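Local coordinates for protein frutapin (Artocarpus altilis, PDB 5KRP) that probably binds mannose-type carbohydrates, as a jacalin-related lectin of breadfruit built on the beta-prism fold, at residues Y34-G39 with Y113-G118; P95-L100 with D139-I144; V131-R136 with I144-A149. All coordinates share one frame; numbering follows the deposited sequence. Where two conformers were deposited one is given.

Contact 1. Residues Y34-G39 with Y113-G118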
ATOM      1  N   TYR A  34      -9.928   4.067  32.514  1.00 20.83           N
ATOM      2  CA  TYR A  34      -9.065   3.132  33.174  1.00 20.63           C
ATOM      3  C   TYR A  34      -9.223   3.175  34.711  1.00 23.32           C
ATOM      4  O   TYR A  34      -9.682   4.195  35.268  1.00 20.51           O
ATOM      5  CB  TYR A  34      -7.612   3.395  32.893  1.00 21.01           C
ATOM      6  CG  TYR A  34      -7.100   4.715  33.417  1.00 21.80           C
ATOM      7  CD1 TYR A  34      -7.297   5.910  32.698  1.00 26.26           C
ATOM      8  CD2 TYR A  34      -6.393   4.779  34.658  1.00 25.63           C
ATOM      9  CE1 TYR A  34      -6.818   7.142  33.196  1.00 27.49           C
ATOM     10  CE2 TYR A  34      -5.946   6.007  35.167  1.00 27.34           C
ATOM     11  CZ  TYR A  34      -6.126   7.160  34.406  1.00 29.30           C
ATOM     12  OH  TYR A  34      -5.687   8.382  34.856  1.00 35.73           O
ATOM     13  N   LYS A  35      -8.806   2.058  35.300  1.00 22.82           N
ATOM     14  CA  LYS A  35      -8.462   2.002  36.750  1.00 24.29           C
ATOM     15  C   LYS A  35      -7.527   0.797  36.940  1.00 25.08           C
ATOM     16  O   LYS A  35      -6.331   0.895  36.646  1.00 26.69           O
ATOM     17  CB  LYS A  35      -9.797   2.022  37.602  1.00 29.14           C
ATOM     18  CG  LYS A  35      -9.512   2.204  39.103  1.00 30.74           C
ATOM     19  CD  LYS A  35      -9.147   3.640  39.422  1.00 35.65           C
ATOM     20  CE  LYS A  35      -8.576   3.806  40.851  1.00 40.20           C
ATOM     21  NZ  LYS A  35      -8.609   5.237  41.305  1.00 44.75           N
ATOM     22  N   GLU A  36      -8.056  -0.381  37.276  1.00 24.63           N
ATOM     23  CA  GLU A  36      -7.229  -1.566  37.355  1.00 25.66           C
ATOM     24  C   GLU A  36      -6.840  -2.097  35.966  1.00 23.45           C
ATOM     25  O   GLU A  36      -5.867  -2.834  35.806  1.00 24.21           O
ATOM     26  CB  GLU A  36      -7.976  -2.660  38.144  1.00 29.38           C
ATOM     27  CG  GLU A  36      -8.128  -2.251  39.614  1.00 32.53           C
ATOM     28  CD  GLU A  36      -9.350  -1.409  39.936  1.00 33.18           C
ATOM     29  OE1 GLU A  36     -10.289  -1.158  39.106  1.00 29.69           O
ATOM     30  OE2 GLU A  36      -9.411  -1.045  41.133  1.00 39.00           O
ATOM     31  N   ALA A  37      -7.676  -1.768  35.010  1.00 21.37           N
ATOM     32  CA  ALA A  37      -7.460  -2.226  33.621  1.00 19.65           C
ATOM     33  C   ALA A  37      -7.942  -1.085  32.736  1.00 20.22           C
ATOM     34  O   ALA A  37      -8.465  -0.087  33.228  1.00 17.56           O
ATOM     35  CB  ALA A  37      -8.237  -3.488  33.358  1.00 20.83           C
ATOM     36  N   ILE A  38      -7.895  -1.279  31.406  1.00 19.13           N
ATOM     37  CA  ILE A  38      -8.563  -0.363  30.512  1.00 18.06           C
ATOM     38  C   ILE A  38     -10.003  -0.782  30.286  1.00 17.00           C
ATOM     39  O   ILE A  38     -10.305  -1.983  30.015  1.00 18.17           O
ATOM     40  CB  ILE A  38      -7.798  -0.322  29.119  1.00 17.18           C
ATOM     41  CG1 ILE A  38      -6.322  -0.012  29.285  1.00 18.05           C
ATOM     42  CG2 ILE A  38      -8.540   0.594  28.151  1.00 18.58           C
ATOM     43  CD1 ILE A  38      -5.971   1.322  29.875  1.00 18.41           C
ATOM     44  N   GLY A  39     -10.910   0.209  30.384  1.00 18.75           N
ATOM     45  CA  GLY A  39     -12.328   0.081  30.162  1.00 20.36           C
ATOM     46  C   GLY A  39     -12.734   0.559  28.758  1.00 19.61           C
ATOM     47  O   GLY A  39     -12.719  -0.188  27.805  1.00 20.41           O
ATOM     48  N   TYR A 113      -1.705   4.302  31.301  1.00 19.29           N
ATOM     49  CA  TYR A 113      -3.023   4.345  31.876  1.00 20.91           C
ATOM     50  C   TYR A 113      -3.305   2.959  32.323  1.00 24.66           C
ATOM     51  O   TYR A 113      -3.018   2.026  31.581  1.00 23.47           O
ATOM     52  CB  TYR A 113      -4.021   4.735  30.832  1.00 20.49           C
ATOM     53  CG  TYR A 113      -3.690   6.116  30.244  1.00 23.83           C
ATOM     54  CD1 TYR A 113      -3.772   7.272  31.014  1.00 24.46           C
ATOM     55  CD2 TYR A 113      -3.230   6.238  28.926  1.00 22.70           C
ATOM     56  CE1 TYR A 113      -3.473   8.535  30.463  1.00 25.08           C
ATOM     57  CE2 TYR A 113      -2.911   7.487  28.390  1.00 23.00           C
ATOM     58  CZ  TYR A 113      -3.022   8.615  29.149  1.00 24.52           C
ATOM     59  OH  TYR A 113      -2.662   9.814  28.576  1.00 24.56           O
ATOM     60  N   GLY A 114      -3.845   2.783  33.538  1.00 23.57           N
ATOM     61  CA  GLY A 114      -4.154   1.452  33.991  1.00 22.22           C
ATOM     62  C   GLY A 114      -3.062   0.909  34.888  1.00 25.17           C
ATOM     63  O   GLY A 114      -2.301   1.678  35.484  1.00 28.49           O
ATOM     64  N   GLU A 115      -2.973  -0.406  35.005  1.00 22.31           N
ATOM     65  CA  GLU A 115      -1.893  -1.006  35.785  1.00 22.72           C
ATOM     66  C   GLU A 115      -0.946  -1.816  34.946  1.00 21.35           C
ATOM     67  O   GLU A 115      -1.380  -2.689  34.212  1.00 21.55           O
ATOM     68  CB  GLU A 115      -2.435  -1.933  36.883  1.00 26.70           C
ATOM     69  CG  GLU A 115      -3.363  -1.176  37.853  1.00 31.35           C
ATOM     70  CD  GLU A 115      -3.946  -2.055  38.989  1.00 39.54           C
ATOM     71  OE1 GLU A 115      -3.907  -3.311  38.896  1.00 41.72           O
ATOM     72  OE2 GLU A 115      -4.480  -1.459  39.959  1.00 48.13           O
ATOM     73  N   GLU A 116       0.332  -1.612  35.165  1.00 21.65           N
ATOM     74  CA  GLU A 116       1.397  -2.355  34.443  1.00 24.63           C
ATOM     75  C   GLU A 116       1.648  -3.731  35.031  1.00 25.03           C
ATOM     76  O   GLU A 116       2.669  -3.990  35.635  1.00 31.59           O
ATOM     77  CB  GLU A 116       2.642  -1.503  34.275  1.00 28.03           C
ATOM     78  CG  GLU A 116       2.350  -0.198  33.509  1.00 27.99           C
ATOM     79  CD  GLU A 116       3.616   0.553  33.118  1.00 31.78           C
ATOM     80  OE1 GLU A 116       4.496   0.683  33.993  1.00 38.36           O
ATOM     81  OE2 GLU A 116       3.767   0.990  31.938  1.00 33.22           O
ATOM     82  N   ASP A 117       0.693  -4.614  34.817  0.50 28.23           N
ATOM     83  CA  ASP A 117       0.722  -5.960  35.355  0.50 28.82           C
ATOM     84  C   ASP A 117       0.509  -6.922  34.209  0.50 26.53           C
ATOM     85  O   ASP A 117      -0.433  -6.761  33.416  0.50 25.99           O
ATOM     86  CB  ASP A 117      -0.400  -6.119  36.399  0.50 34.44           C
ATOM     87  CG  ASP A 117       0.048  -5.770  37.835  0.50 38.06           C
ATOM     88  OD1 ASP A 117       0.619  -4.683  38.062  0.50 40.53           O
ATOM     89  OD2 ASP A 117      -0.186  -6.601  38.745  0.50 39.29           O
ATOM     90  N   GLY A 118       1.355  -7.944  34.132  1.00 23.96           N
ATOM     91  CA  GLY A 118       1.196  -9.044  33.221  1.00 24.72           C
ATOM     92  C   GLY A 118       2.254  -9.036  32.128  1.00 22.09           C
ATOM     93  O   GLY A 118       3.403  -8.795  32.394  1.00 23.17           O
TER

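Contact 2. Residues P95-L100 with D139-I144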
ATOM      1  N   PRO A  95      -7.722 -13.071  29.951  1.00 21.46           N
ATOM      2  CA  PRO A  95      -6.810 -11.916  29.784  1.00 20.08           C
ATOM      3  C   PRO A  95      -7.523 -10.706  29.161  1.00 18.76           C
ATOM      4  O   PRO A  95      -8.308 -10.834  28.243  1.00 18.87           O
ATOM      5  CB  PRO A  95      -5.727 -12.449  28.851  1.00 21.57           C
ATOM      6  CG  PRO A  95      -5.834 -13.971  28.959  1.00 21.91           C
ATOM      7  CD  PRO A  95      -7.261 -14.199  29.080  1.00 22.11           C
ATOM      8  N   VAL A  96      -7.211  -9.545  29.704  1.00 18.22           N
ATOM      9  CA  VAL A  96      -7.638  -8.261  29.205  1.00 17.72           C
ATOM     10  C   VAL A  96      -6.476  -7.282  29.101  1.00 17.41           C
ATOM     11  O   VAL A  96      -5.343  -7.541  29.536  1.00 17.25           O
ATOM     12  CB  VAL A  96      -8.770  -7.634  30.108  1.00 17.50           C
ATOM     13  CG1 VAL A  96      -9.917  -8.569  30.276  1.00 18.93           C
ATOM     14  CG2 VAL A  96      -8.242  -7.208  31.461  1.00 17.41           C
ATOM     15  N   VAL A  97      -6.754  -6.113  28.520  1.00 16.19           N
ATOM     16  CA  VAL A  97      -5.744  -5.067  28.426  1.00 16.46           C
ATOM     17  C   VAL A  97      -5.726  -4.286  29.726  1.00 16.92           C
ATOM     18  O   VAL A  97      -6.693  -3.605  30.036  1.00 19.14           O
ATOM     19  CB  VAL A  97      -6.040  -4.076  27.258  1.00 16.43           C
ATOM     20  CG1 VAL A  97      -4.988  -2.984  27.202  1.00 15.13           C
ATOM     21  CG2 VAL A  97      -6.170  -4.852  25.929  1.00 16.30           C
ATOM     22  N   ARG A  98      -4.638  -4.448  30.459  1.00 16.98           N
ATOM     23  CA  ARG A  98      -4.471  -3.924  31.817  1.00 17.93           C
ATOM     24  C   ARG A  98      -3.922  -2.523  31.765  1.00 18.44           C
ATOM     25  O   ARG A  98      -4.272  -1.670  32.594  1.00 18.74           O
ATOM     26  CB  ARG A  98      -3.582  -4.832  32.692  1.00 18.88           C
ATOM     27  CG  ARG A  98      -4.120  -6.238  32.954  1.00 21.90           C
ATOM     28  CD  ARG A  98      -5.432  -6.283  33.718  1.00 25.54           C
ATOM     29  NE  ARG A  98      -5.208  -5.580  34.959  1.00 26.46           N
ATOM     30  CZ  ARG A  98      -4.706  -6.130  36.057  1.00 30.45           C
ATOM     31  NH1 ARG A  98      -4.476  -7.441  36.142  1.00 30.12           N
ATOM     32  NH2 ARG A  98      -4.432  -5.342  37.059  1.00 30.32           N
ATOM     33  N   SER A  99      -3.125  -2.228  30.743  1.00 17.47           N
ATOM     34  CA  SER A  99      -2.511  -0.895  30.618  1.00 16.66           C
ATOM     35  C   SER A  99      -2.302  -0.556  29.111  1.00 18.64           C
ATOM     36  O   SER A  99      -2.024  -1.477  28.312  1.00 17.57           O
ATOM     37  CB  SER A  99      -1.137  -0.888  31.248  1.00 18.51           C
ATOM     38  OG  SER A  99      -0.654   0.409  31.408  1.00 24.10           O
ATOM     39  N   LEU A 100      -2.304   0.738  28.814  1.00 18.01           N
ATOM     40  CA  LEU A 100      -1.890   1.271  27.503  1.00 17.24           C
ATOM     41  C   LEU A 100      -0.964   2.495  27.696  1.00 20.17           C
ATOM     42  O   LEU A 100      -1.105   3.288  28.621  1.00 19.89           O
ATOM     43  CB  LEU A 100      -3.072   1.659  26.612  1.00 17.65           C
ATOM     44  CG  LEU A 100      -3.894   0.534  26.072  1.00 18.72           C
ATOM     45  CD1 LEU A 100      -5.135   1.068  25.474  1.00 20.19           C
ATOM     46  CD2 LEU A 100      -3.116  -0.260  25.003  1.00 20.63           C
ATOM     47  N   ASP A 139     -17.045  -5.962  29.759  1.00 21.84           N
ATOM     48  CA  ASP A 139     -16.978  -5.011  30.836  1.00 22.98           C
ATOM     49  C   ASP A 139     -15.712  -4.173  30.699  1.00 24.95           C
ATOM     50  O   ASP A 139     -15.693  -3.082  31.203  1.00 24.11           O
ATOM     51  CB  ASP A 139     -16.936  -5.672  32.199  1.00 26.06           C
ATOM     52  CG  ASP A 139     -18.238  -6.389  32.572  1.00 30.40           C
ATOM     53  OD1 ASP A 139     -19.297  -6.237  31.899  1.00 32.37           O
ATOM     54  OD2 ASP A 139     -18.132  -7.171  33.552  1.00 34.48           O
ATOM     55  N   LEU A 140     -14.654  -4.736  30.070  1.00 21.29           N
ATOM     56  CA  LEU A 140     -13.358  -4.150  29.969  1.00 21.20           C
ATOM     57  C   LEU A 140     -12.922  -4.296  28.465  1.00 19.71           C
ATOM     58  O   LEU A 140     -13.589  -4.954  27.657  1.00 18.13           O
ATOM     59  CB  LEU A 140     -12.342  -4.907  30.830  1.00 23.02           C
ATOM     60  CG  LEU A 140     -12.610  -4.789  32.352  1.00 26.37           C
ATOM     61  CD1 LEU A 140     -11.682  -5.703  33.079  1.00 28.87           C
ATOM     62  CD2 LEU A 140     -12.410  -3.401  32.864  1.00 24.45           C
ATOM     63  N   LEU A 141     -11.805  -3.678  28.151  1.00 18.83           N
ATOM     64  CA  LEU A 141     -11.168  -3.852  26.849  1.00 16.76           C
ATOM     65  C   LEU A 141     -10.424  -5.172  26.916  1.00 15.76           C
ATOM     66  O   LEU A 141      -9.329  -5.246  27.382  1.00 16.56           O
ATOM     67  CB  LEU A 141     -10.197  -2.657  26.624  1.00 17.82           C
ATOM     68  CG  LEU A 141      -9.511  -2.690  25.243  1.00 18.24           C
ATOM     69  CD1 LEU A 141     -10.542  -2.601  24.176  1.00 18.30           C
ATOM     70  CD2 LEU A 141      -8.459  -1.615  25.119  1.00 16.31           C
ATOM     71  N   ASP A 142     -11.042  -6.224  26.404  1.00 16.88           N
ATOM     72  CA  ASP A 142     -10.355  -7.514  26.321  1.00 18.12           C
ATOM     73  C   ASP A 142      -9.111  -7.543  25.411  1.00 15.76           C
ATOM     74  O   ASP A 142      -8.110  -8.181  25.739  1.00 15.90           O
ATOM     75  CB  ASP A 142     -11.340  -8.553  25.801  1.00 16.65           C
ATOM     76  CG  ASP A 142     -12.495  -8.828  26.768  1.00 21.72           C
ATOM     77  OD1 ASP A 142     -13.435  -8.004  26.877  1.00 20.38           O
ATOM     78  OD2 ASP A 142     -12.489  -9.907  27.422  1.00 17.54           O
ATOM     79  N   ALA A 143      -9.149  -6.823  24.295  1.00 15.03           N
ATOM     80  CA  ALA A 143      -8.019  -6.910  23.338  1.00 14.61           C
ATOM     81  C   ALA A 143      -8.080  -5.695  22.414  1.00 14.20           C
ATOM     82  O   ALA A 143      -9.146  -5.105  22.223  1.00 15.15           O
ATOM     83  CB  ALA A 143      -8.089  -8.198  22.512  1.00 16.49           C
ATOM     84  N   ILE A 144      -6.916  -5.324  21.918  1.00 15.37           N
ATOM     85  CA  ILE A 144      -6.825  -4.225  20.960  0.50 15.13           C
ATOM     86  C   ILE A 144      -5.805  -4.518  19.875  1.00 14.67           C
ATOM     87  O   ILE A 144      -4.706  -5.074  20.117  1.00 14.89           O
ATOM     88  CB  ILE A 144      -6.577  -2.902  21.684  0.50 14.94           C
ATOM     89  CG1 ILE A 144      -6.674  -1.690  20.755  0.50 16.50           C
ATOM     90  CG2 ILE A 144      -5.211  -2.825  22.282  0.50 14.99           C
ATOM     91  CD1 ILE A 144      -6.035  -0.501  21.469  0.50 16.77           C
TER
HETATM   92  O   HOH W   1     -10.655 -11.790  27.136  1.00 19.36           O

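Contact 3. Residues V131-R136 with I144-A149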
ATOM      1  N   VAL A 131      -3.899   4.005  11.295  1.00 14.08           N
ATOM      2  CA  VAL A 131      -5.083   4.593  10.633  1.00 14.40           C
ATOM      3  C   VAL A 131      -6.436   3.991  11.115  1.00 14.19           C
ATOM      4  O   VAL A 131      -7.507   4.293  10.586  1.00 14.10           O
ATOM      5  CB  VAL A 131      -4.947   4.486   9.099  1.00 16.46           C
ATOM      6  CG1 VAL A 131      -3.773   5.292   8.559  1.00 18.45           C
ATOM      7  CG2 VAL A 131      -4.842   3.027   8.642  1.00 17.95           C
ATOM      8  N   GLY A 132      -6.400   3.141  12.126  1.00 13.12           N
ATOM      9  CA  GLY A 132      -7.626   2.533  12.598  1.00 14.48           C
ATOM     10  C   GLY A 132      -7.336   1.592  13.754  1.00 14.21           C
ATOM     11  O   GLY A 132      -6.223   1.114  13.929  1.00 13.16           O
ATOM     12  N   PHE A 133      -8.350   1.347  14.572  1.00 14.62           N
ATOM     13  CA  PHE A 133      -8.225   0.382  15.683  1.00 14.27           C
ATOM     14  C   PHE A 133      -9.320  -0.699  15.572  1.00 14.81           C
ATOM     15  O   PHE A 133     -10.426  -0.437  15.043  1.00 14.41           O
ATOM     16  CB  PHE A 133      -8.332   1.056  17.036  1.00 14.46           C
ATOM     17  CG  PHE A 133      -7.171   1.918  17.435  1.00 14.46           C
ATOM     18  CD1 PHE A 133      -6.070   1.400  18.029  1.00 13.87           C
ATOM     19  CD2 PHE A 133      -7.174   3.259  17.151  1.00 15.37           C
ATOM     20  CE1 PHE A 133      -4.961   2.208  18.454  1.00 16.24           C
ATOM     21  CE2 PHE A 133      -6.085   4.056  17.503  1.00 14.52           C
ATOM     22  CZ  PHE A 133      -5.003   3.558  18.140  1.00 16.11           C
ATOM     23  N   LYS A 134      -9.035  -1.906  16.109  1.00 14.42           N
ATOM     24  CA  LYS A 134     -10.058  -2.926  16.290  1.00 13.90           C
ATOM     25  C   LYS A 134      -9.850  -3.518  17.668  1.00 15.20           C
ATOM     26  O   LYS A 134      -8.797  -3.306  18.272  1.00 15.46           O
ATOM     27  CB  LYS A 134     -10.057  -4.009  15.232  1.00 16.95           C
ATOM     28  CG  LYS A 134      -8.773  -4.820  15.123  1.00 19.57           C
ATOM     29  CD  LYS A 134      -9.041  -6.056  14.281  1.00 22.82           C
ATOM     30  CE  LYS A 134      -9.674  -7.135  15.133  1.00 25.36           C
ATOM     31  NZ  LYS A 134     -10.152  -8.224  14.237  1.00 28.72           N
ATOM     32  N   GLY A 135     -10.828  -4.291  18.124  1.00 15.53           N
ATOM     33  CA  GLY A 135     -10.668  -4.910  19.410  1.00 17.27           C
ATOM     34  C   GLY A 135     -11.847  -5.730  19.862  1.00 14.87           C
ATOM     35  O   GLY A 135     -12.659  -6.130  19.069  1.00 14.38           O
ATOM     36  N   ARG A 136     -11.899  -5.948  21.177  1.00 15.93           N
ATOM     37  CA  ARG A 136     -13.011  -6.619  21.821  1.00 16.28           C
ATOM     38  C   ARG A 136     -13.243  -5.994  23.182  1.00 15.45           C
ATOM     39  O   ARG A 136     -12.290  -5.721  23.882  1.00 16.60           O
ATOM     40  CB  ARG A 136     -12.782  -8.072  22.068  1.00 19.87           C
ATOM     41  CG  ARG A 136     -12.089  -8.832  21.036  1.00 22.22           C
ATOM     42  CD  ARG A 136     -11.982 -10.318  21.348  1.00 20.75           C
ATOM     43  NE  ARG A 136     -10.616 -10.650  21.248  1.00 24.59           N
ATOM     44  CZ  ARG A 136      -9.913 -10.822  20.137  1.00 24.22           C
ATOM     45  NH1 ARG A 136     -10.460 -10.716  18.965  1.00 27.06           N
ATOM     46  NH2 ARG A 136      -8.621 -11.113  20.246  1.00 26.27           N
ATOM     47  N   ILE A 144      -6.916  -5.324  21.918  1.00 15.37           N
ATOM     48  CA  ILE A 144      -6.825  -4.225  20.960  0.50 15.13           C
ATOM     49  C   ILE A 144      -5.805  -4.518  19.875  1.00 14.67           C
ATOM     50  O   ILE A 144      -4.706  -5.074  20.117  1.00 14.89           O
ATOM     51  CB  ILE A 144      -6.577  -2.902  21.684  0.50 14.94           C
ATOM     52  CG1 ILE A 144      -6.674  -1.690  20.755  0.50 16.50           C
ATOM     53  CG2 ILE A 144      -5.211  -2.825  22.282  0.50 14.99           C
ATOM     54  CD1 ILE A 144      -6.035  -0.501  21.469  0.50 16.77           C
ATOM     55  N   GLY A 145      -6.201  -4.106  18.649  1.00 16.75           N
ATOM     56  CA  GLY A 145      -5.363  -4.293  17.460  1.00 17.27           C
ATOM     57  C   GLY A 145      -5.331  -3.012  16.623  1.00 15.91           C
ATOM     58  O   GLY A 145      -6.100  -2.118  16.871  1.00 14.01           O
ATOM     59  N   VAL A 146      -4.440  -2.970  15.637  1.00 16.40           N
ATOM     60  CA  VAL A 146      -4.193  -1.712  14.923  0.50 15.90           C
ATOM     61  C   VAL A 146      -4.083  -1.936  13.441  1.00 15.31           C
ATOM     62  O   VAL A 146      -3.426  -2.840  12.954  1.00 15.49           O
ATOM     63  CB  VAL A 146      -3.031  -0.823  15.467  0.50 17.35           C
ATOM     64  CG1 VAL A 146      -3.245  -0.500  16.941  0.50 18.17           C
ATOM     65  CG2 VAL A 146      -1.681  -1.458  15.266  0.50 18.21           C
ATOM     66  N   HIS A 147      -4.768  -1.042  12.709  1.00 15.10           N
ATOM     67  CA  HIS A 147      -4.648  -0.979  11.259  1.00 15.46           C
ATOM     68  C   HIS A 147      -3.570   0.044  10.888  1.00 17.23           C
ATOM     69  O   HIS A 147      -3.571   1.146  11.457  1.00 13.88           O
ATOM     70  CB  HIS A 147      -5.963  -0.505  10.634  1.00 16.11           C
ATOM     71  CG  HIS A 147      -7.135  -1.423  10.877  1.00 16.79           C
ATOM     72  ND1 HIS A 147      -7.162  -2.737  10.425  1.00 19.44           N
ATOM     73  CD2 HIS A 147      -8.335  -1.215  11.491  1.00 19.29           C
ATOM     74  CE1 HIS A 147      -8.318  -3.292  10.750  1.00 20.79           C
ATOM     75  NE2 HIS A 147      -9.043  -2.397  11.407  1.00 20.69           N
ATOM     76  N   MET A 148      -2.715  -0.282   9.902  1.00 15.85           N
ATOM     77  CA  MET A 148      -1.634   0.623   9.501  1.00 17.51           C
ATOM     78  C   MET A 148      -1.660   0.903   8.001  1.00 16.92           C
ATOM     79  O   MET A 148      -1.997   0.006   7.198  1.00 14.61           O
ATOM     80  CB  MET A 148      -0.257   0.044   9.885  1.00 18.50           C
ATOM     81  CG  MET A 148      -0.164  -0.266  11.402  1.00 21.59           C
ATOM     82  SD  MET A 148       1.455  -0.914  11.865  1.00 22.79           S
ATOM     83  CE  MET A 148       2.361   0.585  11.491  1.00 31.66           C
ATOM     84  N   ALA A 149      -1.198   2.081   7.629  1.00 15.63           N
ATOM     85  CA  ALA A 149      -1.053   2.429   6.204  1.00 18.13           C
ATOM     86  C   ALA A 149       0.182   3.287   5.948  1.00 21.64           C
ATOM     87  O   ALA A 149       0.743   3.763   6.871  1.00 20.81           O
ATOM     88  CB  ALA A 149      -2.273   3.086   5.663  1.00 19.39           C
TER

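Contact 1. Residues Y34-G39 with Y113-G118
Gly114 runs past the turn that follows Tyr34 without any hydrogen bond between the two segments; the backbones meet through a CA-H...O contact, Gly114 CA lying 3.5 Å from Lys35 O with 149° at the hydrogen. Tyr34 then reaches across to the other segment. Its CG sits between the backbone N and the carbonyl carbon (chi1 64°), which lays the ring over residues 113 and 114, and CD2 comes within 3.4 Å of Gly114 N. Over one face of this ring stands Tyr113 CB, 4.2 Å from the centroid and offset toward the rim, a CH-pi contact. The two ring planes are inclined at 46°, an oblique pair, and touch where Tyr34 CE1 lies 3.7 Å from Tyr113 CD1. In beta-prism terms, the tight turn joining strands 26-34 and 38-47 of one sheet here abuts the end of strand 109-114 from another. Next to the tyrosine pair, Ile38 turns its CD1 to within 3.5 Å of Tyr113 O, a carbonyl that also receives Ser99 OG. Toward the surface, Glu115 stretches out alongside Glu36, its CG 3.6 Å from Glu36 O. The two carboxylates do not touch, and Arg98, salt-bridged to Glu115 OE1 and hydrogen-bonded to Glu36 O, would probably offset their like charges. Gly114, with positive phi, lets the backbone lie close to Ile38 CD1 and Tyr34.

Contact 2. Residues P95-L100 with D139-I144
Val97 and Leu141 tie together two strands that run almost at right angles, 83° between their directions. One hydrogen bond spans them, from Val97 N to Leu141 O at 2.9 Å; it is nearly straight at the hydrogen (168°) and meets the oxygen close to the line of the carbonyl. Beside it, Val96 CA lies 3.5 Å from Asp142 O in a CA-H...O contact, where the CA atoms of the two segments are nearest.

The tight part lies on the inner side of this bond. Val97 CG2, set beside the backbone N, nestles between three residues: it is 4.0 Å from Leu141 CG and 3.8 Å from Ala143 CA, with the Ile144 side chain just beyond. Leu141 has its CG opposite the backbone N (chi1 -177°), bringing CD2 against both Val97 CB and CG2. Leu100 adds its two methyls, CD1 toward Leu141 and CD2 toward Ile144, so this side is largely hydrocarbon, though Leu141 O also lies against Val97 CB and CG2. Val96 leans on the Leu141 carbonyl with CB and touches Leu140 CD1 with CG2, 4.1 Å.

Toward Pro95 the character changes. There a water bridges the segments, donating to Pro95 O at 2.8 Å and to Asp142 OD2 at 2.6 Å. Glycerol, probably from the crystallisation liquor, is hydrogen-bonded by Asp142 OD2, Asp139 N and Leu140 N, consistent with the position of the sugar pocket in jacalin-related lectins.

Strand 95-104 pairs with 77-86, while strand 141-149 pairs with 127-137, and each carries a classic beta bulge here, at Arg98-Ser99 and Asp142-Ala143. Ile38 of strand 38-47, hydrogen-bonded to both Val97 and Leu141, brings the third sheet of the beta prism to the crossing.

Contact 3. Residues V131-R136 with I144-A149
Lys134 and Gly145 exchange both backbone hydrogen bonds, the short one from Gly145 N to Lys134 O at 2.7 Å, so the antiparallel strands are well zipped at this pair. Farther along, Val131 N bonds His147 O while His147 N bonds Gly132 O, and Val131 with Gly132 forms a classic beta bulge opposite His147.

His147 is the side chain to follow. Its CB leaves the sheet over the bulge, 3.7 Å from Gly132 O. With chi1 at -62° CG stays beside the backbone N and 4.1 Å from that oxygen. Next comes CD2, 3.7 Å from Gly132 C, with Gly132 CA in the ring plane at its edge; Gly132, without a side chain, lets the ring come this close. NE2 ends 4.3 Å from Lys134 CB and is hydrogen-bonded to Asp20 OD1, while ND1 bonds Thr7 OG1. Both nitrogens are thus engaged, which fixes the rotation of the ring between the flanking strands. Lys134 leads away to a salt bridge with Glu126 of a neighbouring subunit.

On the opposite face the contact is apolar. Phe133 lies alongside Val146, CE1 to CG1 3.5 Å, and Ile144 CD1 reaches Phe133 CD1 at 3.9 Å; Ile144 and Val146 are both modelled in two conformers, so these contacts are certain for the one described alone. Phe41 meets the Phe133 ring edge-to-face.

One face thus looks to the prism interior and the other to polar partners, in the C-terminal beta hairpin of a jacalin-type sheet, between strands 6-12 and 17-20.

In the fold
Contact 1 lies near the surface, whereas contacts 2 and 3 are buried, and the chemistry follows. Contact 1 pairs tyrosine rings and a glycine, with glutamates at its outer side; contact 2 combines a hydrocarbon core with a watered edge; contact 3 is an antiparallel pairing within one sheet, interrupted by a bulge. Contacts 1 and 2 join different sheets of the prism and touch each other, with the arginine and serine of 95-100 reaching residues of 113-118. Contacts 2 and 3 share strand 141-149, with Ile144 common to both, and Ala143 O receives a probable hydrogen bond from Arg136 N. Contacts 1 and 3 stay separate, centres about 19 Å apart, on opposite sides of the chain's centre.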